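Local coordinates for protein serpin B3 (Homo sapiens, PDB 4ZK3) that probably inhibits proteases as a serpin, trapping them as its cleaved reactive-centre loop inserts into the central sheet, at residues F190-T195 with T337-E342; Q211-Y216 with L284-V289; G184-K189 with I234-K239; T217-A222 with V280-P285. One frame throughout, in Å; residues are numbered along the deposited sequence.

Contact 1 (F190-T195 with T337-E342)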
# COMPACT_ATOMS: atom_id res chain seq x y z
N PHE A 190 -12.24 7.58 -19.99
CA PHE A 190 -11.54 7.85 -21.22
C PHE A 190 -12.33 7.18 -22.34
O PHE A 190 -12.93 6.17 -22.09
CB PHE A 190 -10.16 7.26 -21.16
CG PHE A 190 -9.23 8.00 -20.22
CD1 PHE A 190 -9.19 7.66 -18.85
CD2 PHE A 190 -8.40 9.02 -20.70
CE1 PHE A 190 -8.33 8.33 -18.00
CE2 PHE A 190 -7.54 9.70 -19.83
CZ PHE A 190 -7.49 9.34 -18.48
N ASN A 191 -12.32 7.72 -23.57
CA ASN A 191 -12.85 6.98 -24.74
C ASN A 191 -11.83 6.07 -25.38
O ASN A 191 -10.75 6.52 -25.79
CB ASN A 191 -13.39 7.94 -25.77
CG ASN A 191 -14.23 7.23 -26.85
OD1 ASN A 191 -13.90 6.11 -27.29
ND2 ASN A 191 -15.34 7.86 -27.25
N LYS A 192 -12.12 4.77 -25.48
CA LYS A 192 -11.15 3.86 -26.11
C LYS A 192 -10.83 4.27 -27.55
O LYS A 192 -9.71 4.02 -28.06
CB LYS A 192 -11.62 2.42 -26.05
CG LYS A 192 -11.43 1.73 -24.70
CD LYS A 192 -12.65 0.87 -24.36
CE LYS A 192 -12.63 -0.50 -24.99
NZ LYS A 192 -11.75 -1.41 -24.20
N GLU A 193 -11.77 4.96 -28.20
CA GLU A 193 -11.51 5.45 -29.55
C GLU A 193 -10.37 6.46 -29.59
O GLU A 193 -9.71 6.57 -30.61
CB GLU A 193 -12.77 6.00 -30.21
CG GLU A 193 -13.54 4.92 -31.02
CD GLU A 193 -15.05 4.97 -30.84
OE1 GLU A 193 -15.57 5.98 -30.29
OE2 GLU A 193 -15.73 3.98 -31.25
N ASP A 194 -10.14 7.16 -28.48
CA ASP A 194 -9.07 8.16 -28.39
C ASP A 194 -7.74 7.63 -27.95
O ASP A 194 -6.71 8.36 -27.99
CB ASP A 194 -9.47 9.31 -27.47
CG ASP A 194 -10.66 10.09 -28.00
OD1 ASP A 194 -10.71 10.27 -29.23
OD2 ASP A 194 -11.51 10.53 -27.18
N THR A 195 -7.69 6.37 -27.55
CA THR A 195 -6.44 5.80 -27.14
C THR A 195 -5.55 5.53 -28.40
O THR A 195 -6.05 5.02 -29.36
CB THR A 195 -6.72 4.52 -26.31
OG1 THR A 195 -7.44 4.88 -25.11
CG2 THR A 195 -5.44 3.81 -25.97
N THR A 337 -7.06 1.53 -16.85
CA THR A 337 -7.70 1.40 -18.13
C THR A 337 -8.51 2.66 -18.36
O THR A 337 -8.56 3.55 -17.50
CB THR A 337 -8.69 0.20 -18.21
OG1 THR A 337 -9.87 0.50 -17.44
CG2 THR A 337 -8.03 -1.08 -17.70
N GLU A 338 -9.17 2.72 -19.52
CA GLU A 338 -10.14 3.78 -19.85
C GLU A 338 -11.37 3.83 -18.93
O GLU A 338 -11.98 4.91 -18.77
CB GLU A 338 -10.60 3.62 -21.33
CG GLU A 338 -9.49 3.85 -22.35
CD GLU A 338 -8.66 2.62 -22.72
OE1 GLU A 338 -8.71 1.59 -22.01
OE2 GLU A 338 -7.90 2.66 -23.72
N GLU A 339 -11.76 2.68 -18.36
CA GLU A 339 -12.94 2.65 -17.46
C GLU A 339 -12.66 3.12 -16.03
O GLU A 339 -13.54 3.75 -15.40
CB GLU A 339 -13.59 1.24 -17.39
CG GLU A 339 -14.53 0.94 -18.61
CD GLU A 339 -13.76 0.79 -19.94
OE1 GLU A 339 -12.62 0.23 -19.91
OE2 GLU A 339 -14.26 1.25 -20.99
N GLY A 340 -11.47 2.79 -15.55
CA GLY A 340 -10.98 3.14 -14.23
C GLY A 340 -9.74 2.40 -13.78
O GLY A 340 -8.74 2.24 -14.52
N ALA A 341 -9.72 2.02 -12.52
CA ALA A 341 -8.52 1.35 -12.02
C ALA A 341 -8.90 0.26 -11.06
O ALA A 341 -9.98 0.26 -10.52
CB ALA A 341 -7.58 2.37 -11.40
N GLU A 342 -8.01 -0.70 -10.90
CA GLU A 342 -8.18 -1.80 -10.00
C GLU A 342 -6.88 -1.95 -9.31
O GLU A 342 -5.81 -1.99 -9.98
CB GLU A 342 -8.48 -3.10 -10.80
CG GLU A 342 -8.66 -4.35 -9.94
CD GLU A 342 -9.05 -5.59 -10.79
OE1 GLU A 342 -8.76 -5.61 -12.03
OE2 GLU A 342 -9.61 -6.55 -10.20
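Two hydrogen bonds tie the 190-195 loop to Glu-338, one backbone and one side chain. Phe-190 N donates to Glu-338 O at 2.9 Å, meeting a lone pair in the plane of the carbonyl. Thr-195 OG1 gives its proton to Glu-338 OE2 at 2.7 Å, on the carboxylate's anti lone pair. The bend of the Glu-338 chain at chi2 (88°) turns the carboxylate back to the hydroxyl, which comes from the opposite direction.

Van der Waals contacts accompany these bonds. Phe-190 CB lies 3.7 Å from Glu-338 CB, and the carbonyl O of Glu-338 sits at the edge of the phenyl ring. Lys-192 crosses the glutamate at about a right angle, its CG 3.5 Å from Glu-338 CD. Its NZ lies near both Glu-338 OE1 and Glu-339 OE1 without direct contact, so a weak long-range attraction is possible.

An Asx turn at Asn-191 and an ST turn at Thr-337 shape the backbones.

The contact sets the loop between strands 174-185 and 196-201 against the tight turn 337-339, which joins strand 325-336 to inserted strand 340-351. Phe-190 reaches Leu-282 and Leu-284 of strand 276-294 and Met-213 of strand 206-224, and Arg-286 forms a salt bridge with Glu-338 OE1.

Contact 2 (Q211-Y216 with L284-V289); sequences QMMRQY and LPRFKV
Met-213 and Leu-284 face each other as an antiparallel hydrogen-bonded pair and form the tight part of the contact. Their backbones are joined both ways, Met-213 N to Leu-284 O at 2.8 Å and Leu-284 N to Met-213 O at 2.9 Å; in the first the donor stands well above the carbonyl plane. The two side chains lie side by side and point the same way, with Met-213 CE 3.9 Å from Leu-284 CD2. The Met-213 and Arg-286 side chains cross at about a right angle, CG to CG 3.7 Å. On the other face of the sheet Met-212 is paired with Pro-285. Its chi1 (-172°) and chi2 (70°) bring SD to 3.4 Å from Pro-285 N. This is a non-hydrogen-bonded pair, which asks no N-H of the proline.

Toward Gln-211 the packing thins out. Arg-286 N still bonds to Gln-211 O at 2.9 Å, nearly along the C=O axis, but the return bond is replaced by a water that accepts from Gln-211 N and donates to Arg-286 O. Gln-211 CB merely approaches Arg-286 CD, at 4.0 Å.

Here strand 276-294 leaves strand 206-224 of serpin sheet C and passes to strand 325-336 of the central sheet, Phe-287 pairing with Val-336. The chemistry changes with it, from sulfur and aliphatic carbon to a hydrated edge, while the guanidinium of Arg-286 is engaged by Glu-338.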
# COMPACT_ATOMS: atom_id res chain seq x y z
N GLN A 211 0.19 2.25 -24.90
CA GLN A 211 -1.13 2.70 -25.32
C GLN A 211 -1.49 3.93 -24.48
O GLN A 211 -1.61 3.85 -23.23
CB GLN A 211 -2.15 1.58 -25.17
CG GLN A 211 -1.88 0.37 -26.07
CD GLN A 211 -2.07 0.72 -27.55
OE1 GLN A 211 -1.09 0.76 -28.31
NE2 GLN A 211 -3.28 1.07 -27.92
N MET A 212 -1.62 5.07 -25.13
CA MET A 212 -1.88 6.33 -24.42
C MET A 212 -3.32 6.75 -24.46
O MET A 212 -3.86 7.01 -25.52
CB MET A 212 -1.01 7.49 -24.98
CG MET A 212 -1.10 8.78 -24.12
SD MET A 212 -0.28 8.53 -22.51
CE MET A 212 1.43 8.53 -22.97
N MET A 213 -3.95 6.88 -23.29
CA MET A 213 -5.33 7.31 -23.24
C MET A 213 -5.34 8.83 -23.19
O MET A 213 -4.40 9.45 -22.68
CB MET A 213 -6.09 6.75 -22.03
CG MET A 213 -5.84 5.28 -21.73
SD MET A 213 -6.76 4.74 -20.27
CE MET A 213 -6.11 5.78 -18.95
N ARG A 214 -6.38 9.44 -23.69
CA ARG A 214 -6.39 10.89 -23.90
C ARG A 214 -7.79 11.40 -23.67
O ARG A 214 -8.74 10.76 -24.07
CB ARG A 214 -5.94 11.24 -25.30
CG ARG A 214 -4.56 10.67 -25.64
CD ARG A 214 -3.90 11.11 -26.97
NE ARG A 214 -4.52 10.52 -28.13
CZ ARG A 214 -5.58 11.02 -28.76
NH1 ARG A 214 -6.17 12.12 -28.29
NH2 ARG A 214 -6.08 10.43 -29.84
N GLN A 215 -7.89 12.52 -22.96
CA GLN A 215 -9.14 13.22 -22.77
C GLN A 215 -8.83 14.67 -22.38
O GLN A 215 -7.75 14.95 -21.88
CB GLN A 215 -10.03 12.54 -21.71
CG GLN A 215 -9.57 12.72 -20.26
CD GLN A 215 -10.57 12.15 -19.26
OE1 GLN A 215 -10.32 11.12 -18.64
NE2 GLN A 215 -11.71 12.80 -19.12
N TYR A 216 -9.81 15.53 -22.65
CA TYR A 216 -9.75 16.99 -22.43
C TYR A 216 -10.91 17.23 -21.51
O TYR A 216 -12.04 16.92 -21.86
CB TYR A 216 -9.95 17.78 -23.74
CG TYR A 216 -9.70 19.30 -23.64
CD1 TYR A 216 -8.41 19.81 -23.78
CD2 TYR A 216 -10.75 20.21 -23.41
CE1 TYR A 216 -8.16 21.17 -23.69
CE2 TYR A 216 -10.51 21.59 -23.31
CZ TYR A 216 -9.21 22.06 -23.45
OH TYR A 216 -8.91 23.40 -23.35
N LEU A 284 -2.76 9.89 -20.33
CA LEU A 284 -2.41 8.90 -19.29
C LEU A 284 -2.34 7.52 -19.92
O LEU A 284 -3.26 7.13 -20.61
CB LEU A 284 -3.52 8.93 -18.21
CG LEU A 284 -3.26 8.12 -16.92
CD1 LEU A 284 -2.19 8.77 -16.06
CD2 LEU A 284 -4.53 7.94 -16.12
N PRO A 285 -1.26 6.79 -19.72
CA PRO A 285 -1.14 5.47 -20.34
C PRO A 285 -2.00 4.38 -19.65
O PRO A 285 -2.33 4.48 -18.47
CB PRO A 285 0.34 5.17 -20.23
CG PRO A 285 0.76 5.93 -18.99
CD PRO A 285 -0.07 7.17 -18.97
N ARG A 286 -2.41 3.40 -20.43
CA ARG A 286 -2.93 2.15 -19.89
C ARG A 286 -1.70 1.53 -19.36
O ARG A 286 -0.67 1.54 -20.05
CB ARG A 286 -3.46 1.24 -21.00
CG ARG A 286 -4.70 1.74 -21.68
CD ARG A 286 -5.26 0.80 -22.78
NE ARG A 286 -5.23 -0.60 -22.40
CZ ARG A 286 -6.26 -1.33 -21.96
NH1 ARG A 286 -7.50 -0.86 -21.89
NH2 ARG A 286 -6.03 -2.57 -21.61
N PHE A 287 -1.74 1.06 -18.12
CA PHE A 287 -0.57 0.42 -17.54
C PHE A 287 -0.94 -0.58 -16.46
O PHE A 287 -2.03 -0.52 -15.86
CB PHE A 287 0.48 1.44 -17.01
CG PHE A 287 0.05 2.25 -15.78
CD1 PHE A 287 0.31 1.80 -14.49
CD2 PHE A 287 -0.48 3.48 -15.92
CE1 PHE A 287 0.01 2.60 -13.39
CE2 PHE A 287 -0.81 4.27 -14.86
CZ PHE A 287 -0.58 3.83 -13.57
N LYS A 288 0.00 -1.46 -16.17
CA LYS A 288 -0.15 -2.48 -15.15
C LYS A 288 1.14 -2.60 -14.41
O LYS A 288 2.19 -2.73 -15.03
CB LYS A 288 -0.46 -3.80 -15.85
CG LYS A 288 -0.55 -5.02 -14.94
CD LYS A 288 -0.91 -6.28 -15.72
CE LYS A 288 -2.36 -6.23 -16.15
NZ LYS A 288 -2.71 -7.44 -16.93
N VAL A 289 1.09 -2.53 -13.09
CA VAL A 289 2.27 -2.75 -12.31
C VAL A 289 2.03 -3.87 -11.27
O VAL A 289 1.03 -3.83 -10.53
CB VAL A 289 2.69 -1.46 -11.59
CG1 VAL A 289 3.81 -1.70 -10.59
CG2 VAL A 289 3.10 -0.38 -12.59
O HOH W 1 -0.11 0.49 -22.51

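Contact 3 (G184-K189 with I234-K239); sequences GQWEKK and IPYKGK
Trp-186 and Tyr-236 run side by side in the same direction, their planes within 10° of parallel. The rings are slid so far that they barely overlap: the centroid of the tryptophan's six-membered ring is 4.7 Å from that of the tyrosine. Tyr-236 CE1 lies over one face of the indole, 3.4 Å from Trp-186 CZ3. Ile-234 comes at the indole obliquely, bringing CG2 to 3.5 Å from Trp-186 CE3, and the carbonyl O of Pro-235 stands at the indole edge.

On the other flank the side chains are polar. Glu-187 has CG anti to the backbone N, an extended course (chi1 169°) that takes the carboxylate past Pro-235 CG to Lys-239. There the salt bridge uses the syn lone pair of Glu-187 OE2, 2.9 Å from Lys-239 NZ. A water links the same oxygen to Gly-238 N, so the carboxylate is gripped together with the type II turn from Tyr-236 to Lys-239.

Two nearly straight backbone bonds hold these groups in place: Lys-237 N to Gln-185 O (2.8 Å) and Glu-187 N to Pro-235 O (3.0 Å). They flank a single bridge, Trp-186 with Tyr-236, just where strands 174-185 and 229-235 end. A second water joins Pro-235 O to Lys-188 N.

The contact therefore has an aromatic, buried side and a charged, more open one. Trp-186 NE1 is satisfied by Thr-337 O, whereas Tyr-236 OH, 3.5 Å from Trp-186 CH2, is buried with no polar partner in the model, which probably carries a desolvation cost.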
# COMPACT_ATOMS: atom_id res chain seq x y z
N GLY A 184 -12.50 0.81 -9.14
CA GLY A 184 -13.44 1.92 -9.29
C GLY A 184 -13.44 2.49 -10.68
O GLY A 184 -12.41 2.44 -11.38
N GLN A 185 -14.58 3.02 -11.08
CA GLN A 185 -14.73 3.78 -12.32
C GLN A 185 -14.22 5.23 -12.17
O GLN A 185 -14.49 5.85 -11.16
CB GLN A 185 -16.21 3.86 -12.69
CG GLN A 185 -16.91 2.52 -12.98
CD GLN A 185 -18.44 2.66 -13.11
OE1 GLN A 185 -18.95 3.68 -13.56
NE2 GLN A 185 -19.15 1.66 -12.67
N TRP A 186 -13.53 5.75 -13.20
CA TRP A 186 -13.20 7.16 -13.29
C TRP A 186 -14.48 7.88 -13.27
O TRP A 186 -15.46 7.39 -13.80
CB TRP A 186 -12.49 7.50 -14.60
CG TRP A 186 -11.17 6.92 -14.77
CD1 TRP A 186 -10.78 6.10 -15.79
CD2 TRP A 186 -10.03 7.00 -13.88
NE1 TRP A 186 -9.48 5.69 -15.63
CE2 TRP A 186 -8.98 6.24 -14.48
CE3 TRP A 186 -9.78 7.63 -12.64
CZ2 TRP A 186 -7.72 6.09 -13.88
CZ3 TRP A 186 -8.56 7.50 -12.07
CH2 TRP A 186 -7.52 6.73 -12.67
N GLU A 187 -14.50 9.05 -12.66
CA GLU A 187 -15.64 9.91 -12.76
C GLU A 187 -15.92 10.32 -14.24
O GLU A 187 -17.09 10.31 -14.66
CB GLU A 187 -15.45 11.14 -11.89
CG GLU A 187 -16.49 12.24 -12.15
CD GLU A 187 -16.32 13.39 -11.19
OE1 GLU A 187 -15.32 14.10 -11.27
OE2 GLU A 187 -17.15 13.52 -10.29
N LYS A 188 -14.85 10.73 -14.95
CA LYS A 188 -14.84 10.97 -16.39
C LYS A 188 -14.01 9.93 -17.11
O LYS A 188 -12.74 9.98 -17.13
CB LYS A 188 -14.28 12.32 -16.67
CG LYS A 188 -15.19 13.44 -16.17
CD LYS A 188 -14.52 14.82 -16.13
CE LYS A 188 -15.21 15.80 -15.16
NZ LYS A 188 -14.36 17.01 -14.85
N LYS A 189 -14.69 8.95 -17.67
CA LYS A 189 -14.02 7.87 -18.37
C LYS A 189 -13.25 8.34 -19.60
O LYS A 189 -13.47 9.40 -20.10
CB LYS A 189 -15.00 6.81 -18.73
CG LYS A 189 -15.53 6.10 -17.51
CD LYS A 189 -16.36 4.89 -17.87
CE LYS A 189 -16.89 4.24 -16.60
NZ LYS A 189 -17.24 2.84 -16.92
N ILE A 234 -7.39 13.04 -10.28
CA ILE A 234 -8.29 12.37 -11.20
C ILE A 234 -9.29 11.65 -10.32
O ILE A 234 -8.97 10.60 -9.79
CB ILE A 234 -7.56 11.37 -12.13
CG1 ILE A 234 -6.31 11.97 -12.75
CG2 ILE A 234 -8.51 10.89 -13.22
CD1 ILE A 234 -5.43 11.06 -13.58
N PRO A 235 -10.52 12.20 -10.15
CA PRO A 235 -11.43 11.54 -9.22
C PRO A 235 -12.02 10.23 -9.73
O PRO A 235 -12.28 10.07 -10.93
CB PRO A 235 -12.56 12.54 -9.04
CG PRO A 235 -11.99 13.87 -9.45
CD PRO A 235 -11.02 13.54 -10.56
N TYR A 236 -12.31 9.33 -8.80
CA TYR A 236 -13.19 8.22 -9.08
C TYR A 236 -14.62 8.67 -8.95
O TYR A 236 -14.95 9.60 -8.24
CB TYR A 236 -12.84 7.02 -8.19
CG TYR A 236 -11.46 6.49 -8.54
CD1 TYR A 236 -11.27 5.68 -9.68
CD2 TYR A 236 -10.37 6.78 -7.76
CE1 TYR A 236 -10.01 5.22 -10.04
CE2 TYR A 236 -9.08 6.34 -8.09
CZ TYR A 236 -8.92 5.56 -9.25
OH TYR A 236 -7.69 5.11 -9.61
N LYS A 237 -15.50 7.99 -9.65
CA LYS A 237 -16.92 8.31 -9.61
C LYS A 237 -17.46 8.20 -8.20
O LYS A 237 -17.26 7.16 -7.55
CB LYS A 237 -17.69 7.39 -10.55
CG LYS A 237 -19.15 7.80 -10.73
CD LYS A 237 -19.88 6.81 -11.64
CE LYS A 237 -21.40 7.02 -11.59
NZ LYS A 237 -21.86 7.04 -12.99
N GLY A 238 -18.19 9.24 -7.78
CA GLY A 238 -18.72 9.42 -6.42
C GLY A 238 -17.83 10.33 -5.61
O GLY A 238 -18.23 10.78 -4.57
N LYS A 239 -16.60 10.58 -6.09
CA LYS A 239 -15.59 11.36 -5.41
C LYS A 239 -15.23 10.86 -3.99
O LYS A 239 -14.70 11.61 -3.20
CB LYS A 239 -15.97 12.84 -5.35
CG LYS A 239 -16.23 13.53 -6.69
CD LYS A 239 -16.46 15.04 -6.44
CE LYS A 239 -17.44 15.70 -7.40
NZ LYS A 239 -16.75 15.89 -8.70
O HOH W 2 -18.72 11.65 -9.33
O HOH W 3 -12.11 11.33 -13.47

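Contact 4 (T217-A222 with V280-P285)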
# COMPACT_ATOMS: atom_id res chain seq x y z
N THR A 217 -10.62 17.74 -20.32
CA THR A 217 -11.66 17.96 -19.30
C THR A 217 -11.07 18.80 -18.16
O THR A 217 -9.87 19.05 -18.13
CB THR A 217 -12.25 16.61 -18.80
OG1 THR A 217 -12.87 16.78 -17.52
CG2 THR A 217 -11.18 15.60 -18.68
N SER A 218 -11.91 19.30 -17.27
CA SER A 218 -11.38 20.08 -16.17
C SER A 218 -11.17 19.24 -14.90
O SER A 218 -11.97 18.39 -14.54
CB SER A 218 -12.24 21.31 -15.89
OG SER A 218 -13.25 20.98 -15.01
N PHE A 219 -10.05 19.49 -14.23
CA PHE A 219 -9.60 18.69 -13.10
C PHE A 219 -9.00 19.67 -12.14
O PHE A 219 -8.53 20.70 -12.59
CB PHE A 219 -8.45 17.79 -13.54
CG PHE A 219 -8.83 16.61 -14.39
CD1 PHE A 219 -9.64 15.60 -13.90
CD2 PHE A 219 -8.28 16.48 -15.67
CE1 PHE A 219 -9.93 14.50 -14.69
CE2 PHE A 219 -8.56 15.38 -16.45
CZ PHE A 219 -9.38 14.39 -15.97
N HIS A 220 -8.93 19.34 -10.85
CA HIS A 220 -8.07 20.09 -9.93
C HIS A 220 -6.60 19.86 -10.31
O HIS A 220 -6.11 18.72 -10.46
CB HIS A 220 -8.29 19.71 -8.44
CG HIS A 220 -9.63 20.10 -7.92
ND1 HIS A 220 -10.60 19.18 -7.59
CD2 HIS A 220 -10.19 21.32 -7.73
CE1 HIS A 220 -11.70 19.82 -7.22
NE2 HIS A 220 -11.48 21.11 -7.30
N PHE A 221 -5.91 20.98 -10.44
CA PHE A 221 -4.60 21.06 -11.00
C PHE A 221 -3.72 22.04 -10.20
O PHE A 221 -4.19 22.98 -9.58
CB PHE A 221 -4.72 21.47 -12.49
CG PHE A 221 -3.39 21.77 -13.13
CD1 PHE A 221 -2.79 23.02 -12.96
CD2 PHE A 221 -2.73 20.80 -13.86
CE1 PHE A 221 -1.55 23.30 -13.50
CE2 PHE A 221 -1.48 21.07 -14.40
CZ PHE A 221 -0.89 22.33 -14.22
N ALA A 222 -2.42 21.80 -10.23
CA ALA A 222 -1.47 22.73 -9.67
C ALA A 222 -0.12 22.57 -10.35
O ALA A 222 0.33 21.45 -10.68
CB ALA A 222 -1.33 22.53 -8.19
N VAL A 280 -7.42 20.51 -18.93
CA VAL A 280 -6.14 19.79 -19.24
C VAL A 280 -6.25 18.75 -20.43
O VAL A 280 -7.29 17.99 -20.35
CB VAL A 280 -5.76 19.09 -17.89
CG1 VAL A 280 -4.48 18.27 -18.00
CG2 VAL A 280 -5.66 20.12 -16.73
N ASP A 281 -5.35 18.73 -21.51
CA ASP A 281 -5.14 17.52 -22.51
C ASP A 281 -4.43 16.64 -21.45
O ASP A 281 -3.23 16.79 -21.18
CB ASP A 281 -4.29 17.56 -24.04
CG ASP A 281 -4.81 16.38 -25.23
OD1 ASP A 281 -6.01 16.24 -25.39
OD2 ASP A 281 -4.24 15.53 -26.08
N LEU A 282 -5.21 15.76 -20.80
CA LEU A 282 -4.61 14.69 -19.99
C LEU A 282 -4.30 13.52 -20.91
O LEU A 282 -5.19 13.00 -21.53
CB LEU A 282 -5.57 14.23 -18.89
CG LEU A 282 -5.22 12.95 -18.11
CD1 LEU A 282 -3.82 13.05 -17.49
CD2 LEU A 282 -6.34 12.75 -17.11
N HIS A 283 -3.04 13.15 -21.00
CA HIS A 283 -2.61 11.90 -21.65
C HIS A 283 -2.08 11.02 -20.52
O HIS A 283 -1.07 11.36 -19.83
CB HIS A 283 -1.54 12.16 -22.72
CG HIS A 283 -2.01 12.97 -23.91
ND1 HIS A 283 -1.18 13.20 -25.00
CD2 HIS A 283 -3.19 13.57 -24.21
CE1 HIS A 283 -1.83 13.93 -25.90
NE2 HIS A 283 -3.04 14.18 -25.45
N LEU A 284 -2.76 9.89 -20.33
CA LEU A 284 -2.41 8.90 -19.29
C LEU A 284 -2.34 7.52 -19.92
O LEU A 284 -3.26 7.13 -20.61
CB LEU A 284 -3.52 8.93 -18.21
CG LEU A 284 -3.26 8.12 -16.92
CD1 LEU A 284 -2.19 8.77 -16.06
CD2 LEU A 284 -4.53 7.94 -16.12
N PRO A 285 -1.26 6.79 -19.72
CA PRO A 285 -1.14 5.47 -20.34
C PRO A 285 -2.00 4.38 -19.65
O PRO A 285 -2.33 4.48 -18.47
CB PRO A 285 0.34 5.17 -20.23
CG PRO A 285 0.76 5.93 -18.99
CD PRO A 285 -0.07 7.17 -18.97
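Phe-219 and Leu-282 meet because their first torsions swing them into one another. The ring of Phe-219 leans beside its backbone N (chi1 -74°), whereas Leu-282 extends away from its own (chi1 169°), and the two side chains cross at about a right angle. The touching branch is Leu-282 CD2, 3.5 Å from Phe-219 CE2 and coming at the ring obliquely. Val-280 CB stands at the edge of the same ring, 4.3 Å from Phe-219 CD2. Farther along, Val-280 CG2 brushes Phe-221 CD2 at 4.2 Å.

Only one residue pair bridges the segments. Val-280 N donates to Thr-217 O at 3.0 Å, while the reverse bond from Thr-217 N to Val-280 O is weak at 3.3 Å. The antiparallel pairing of strands 206-224 and 276-294 continues outside the segments, Gln-215 with Leu-282 and Phe-219 with Thr-278; the 84° between axes belongs to the short segments of these curved strands alone.

Leu-232 of strand 229-235 touches both phenylalanines and Leu-282, and Phe-363 of strand 361-364, alongside, touches Val-280 and Leu-282. Lys-188 bonds the Thr-217 hydroxyl. Chemically, this is a hydrocarbon core beside a peptide bridge, and across these two segments no side-chain polar group takes part in the grip.

Contact 1 and contact 2 are the closest pair, with centres about 7 Å apart, and are joined by the salt bridge from Glu-338 OE1 to Arg-286 NH1 at 2.7 Å. Contact 3 lies about 11 Å from contact 1; strand 174-185 runs next to inserted strand 340-351, and Ala-341 O is 2.9 Å from Gly-184 N. Contacts 2 and 4, about 12 Å apart, share Leu-284 and Pro-285 and follow the same two strands, 206-224 and 276-294. Phe-190 and Ile-234 both reach Leu-282, with Phe-190 CZ 3.8 Å from Leu-282 CD2, bringing contacts 1, 3 and 4 onto one apolar cluster. They lie together at the end of the central sheet where inserted strand 340-351 begins.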